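Local coordinates for protein ferulic acid esterase, AmCE1/Fae1A (Anaeromyces mucronatus, PDB 5CXX) that binds ferulic acid and probably hydrolyses feruloyl esters, a carbohydrate esterase family 1 enzyme with the alpha/beta-hydrolase fold, at residues A[80-85]-A[94-99]. Sequence-based numbering, arbitrary orientation.
Sequences AIPTNL and MIIVLP
Pro82 presents its pyrrolidine ring from helix 77-87 to Ile96 and Met94, and all three side chains are buried. CB, the first ring atom beyond the backbone, faces the thioether of Met94, with Pro82 CB lying 4.3 Å from Met94 SD. Next comes CG, the outermost corner of the ring, which meets the end of the isoleucine: Pro82 CG is 3.9 Å from Ile96 CD1. CD then turns back to the helix backbone and closes the ring on the nitrogen, which has no N-H to give to the preceding turn; the helix is kinked here.

Ile96 reaches the ring through its longer branch, CG1 standing anti to the carbonyl carbon (chi1 -60°) and CD1 extended beyond it, and the two side chains cross at about a right angle. No hydrogen bond links the segments; the contact is apolar and small, with 94 Å² buried on both sides together. Phe262 of helix 255-266 also packs on Pro82, and Ile266 on Met94, while Val59 touches both Met94 and Ile96 from the neighbouring strand. Helix 77-87 is thereby packed against the sheet within the beta-alpha-beta crossover from strand 58-62 to the parallel strand 95-99, a unit characteristic of the alpha/beta-hydrolase fold.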
loop_
_atom_site.group_PDB
_atom_site.type_symbol
_atom_site.label_atom_id
_atom_site.label_comp_id
_atom_site.label_asym_id
_atom_site.label_seq_id
_atom_site.Cartn_x
_atom_site.Cartn_y
_atom_site.Cartn_z
ATOM N N ALA A 80 -12.016 -9.232 0.931
ATOM C CA ALA A 80 -13.380 -9.054 1.484
ATOM C C ALA A 80 -13.731 -7.594 1.736
ATOM O O ALA A 80 -14.881 -7.197 1.531
ATOM C CB ALA A 80 -13.551 -9.839 2.792
ATOM N N ILE A 81 -12.777 -6.809 2.212
ATOM C CA ILE A 81 -13.108 -5.447 2.653
ATOM C C ILE A 81 -13.693 -4.543 1.552
ATOM O O ILE A 81 -14.754 -3.912 1.780
ATOM C CB ILE A 81 -11.843 -4.789 3.297
ATOM C CG1 ILE A 81 -11.701 -5.309 4.750
ATOM C CG2 ILE A 81 -11.947 -3.228 3.268
ATOM C CD1 ILE A 81 -10.344 -4.889 5.434
ATOM N N PRO A 82 -13.067 -4.500 0.354
ATOM C CA PRO A 82 -13.661 -3.546 -0.622
ATOM C C PRO A 82 -15.041 -3.988 -1.091
ATOM O O PRO A 82 -15.920 -3.123 -1.248
ATOM C CB PRO A 82 -12.656 -3.547 -1.792
ATOM C CG PRO A 82 -11.323 -3.980 -1.134
ATOM C CD PRO A 82 -11.736 -5.028 -0.075
ATOM N N THR A 83 -15.277 -5.293 -1.252
ATOM C CA THR A 83 -16.629 -5.782 -1.612
ATOM C C THR A 83 -17.648 -5.530 -0.515
ATOM O O THR A 83 -18.760 -5.094 -0.761
ATOM C CB THR A 83 -16.543 -7.299 -1.958
ATOM O OG1 THR A 83 -15.867 -7.389 -3.203
ATOM C CG2 THR A 83 -17.956 -7.944 -2.070
ATOM N N ASN A 84 -17.253 -5.817 0.716
ATOM C CA ASN A 84 -18.194 -5.677 1.818
ATOM C C ASN A 84 -18.532 -4.204 2.031
ATOM O O ASN A 84 -19.679 -3.895 2.376
ATOM C CB ASN A 84 -17.621 -6.312 3.095
ATOM C CG ASN A 84 -17.683 -7.845 3.036
ATOM O OD1 ASN A 84 -18.554 -8.416 2.330
ATOM N ND2 ASN A 84 -16.812 -8.520 3.791
ATOM N N LEU A 85 -17.554 -3.314 1.822
ATOM C CA LEU A 85 -17.879 -1.866 1.889
ATOM C C LEU A 85 -18.732 -1.456 0.706
ATOM O O LEU A 85 -19.677 -0.648 0.857
ATOM C CB LEU A 85 -16.599 -1.019 1.953
ATOM C CG LEU A 85 -15.825 -1.079 3.270
ATOM C CD1 LEU A 85 -14.389 -0.473 3.122
ATOM C CD2 LEU A 85 -16.646 -0.365 4.395
ATOM N N MET A 94 -13.495 -1.191 -7.809
ATOM C CA MET A 94 -12.120 -0.883 -8.128
ATOM C C MET A 94 -11.393 -2.138 -8.580
ATOM O O MET A 94 -11.854 -3.235 -8.359
ATOM C CB MET A 94 -11.364 -0.289 -6.879
ATOM C CG MET A 94 -11.392 -1.270 -5.705
ATOM S SD MET A 94 -10.622 -0.585 -4.197
ATOM C CE MET A 94 -11.912 0.563 -3.758
ATOM N N ILE A 95 -10.224 -1.921 -9.197
ATOM C CA ILE A 95 -9.257 -2.993 -9.512
ATOM C C ILE A 95 -8.174 -2.990 -8.431
ATOM O O ILE A 95 -7.697 -1.900 -8.064
ATOM C CB ILE A 95 -8.620 -2.716 -10.880
ATOM C CG1 ILE A 95 -9.698 -2.871 -12.018
ATOM C CG2 ILE A 95 -7.448 -3.665 -11.115
ATOM C CD1 ILE A 95 -9.164 -2.348 -13.350
ATOM N N ILE A 96 -7.808 -4.154 -7.907
ATOM C CA ILE A 96 -6.747 -4.235 -6.902
ATOM C C ILE A 96 -5.562 -4.973 -7.535
ATOM O O ILE A 96 -5.730 -6.045 -8.151
ATOM C CB ILE A 96 -7.232 -5.039 -5.669
ATOM C CG1 ILE A 96 -8.468 -4.370 -5.016
ATOM C CG2 ILE A 96 -6.046 -5.156 -4.595
ATOM C CD1 ILE A 96 -9.076 -5.391 -4.020
ATOM N N VAL A 97 -4.375 -4.376 -7.432
ATOM C CA VAL A 97 -3.141 -4.997 -7.953
ATOM C C VAL A 97 -2.204 -5.292 -6.790
ATOM O O VAL A 97 -1.925 -4.409 -5.980
ATOM C CB VAL A 97 -2.467 -4.060 -8.989
ATOM C CG1 VAL A 97 -1.096 -4.663 -9.501
ATOM C CG2 VAL A 97 -3.432 -3.789 -10.199
ATOM N N LEU A 98 -1.723 -6.527 -6.719
ATOM C CA LEU A 98 -0.729 -6.933 -5.681
ATOM C C LEU A 98 0.589 -7.203 -6.399
ATOM O O LEU A 98 0.796 -8.280 -7.001
ATOM C CB LEU A 98 -1.157 -8.188 -4.924
ATOM C CG LEU A 98 -2.595 -8.213 -4.406
ATOM C CD1 LEU A 98 -2.832 -9.526 -3.614
ATOM C CD2 LEU A 98 -2.852 -6.959 -3.540
ATOM N N PRO A 99 1.509 -6.236 -6.377
ATOM C CA PRO A 99 2.809 -6.456 -7.031
ATOM C C PRO A 99 3.736 -7.319 -6.170
ATOM O O PRO A 99 3.513 -7.529 -4.987
ATOM C CB PRO A 99 3.415 -5.052 -7.149
ATOM C CG PRO A 99 2.200 -4.097 -6.972
ATOM C CD PRO A 99 1.349 -4.834 -5.922
#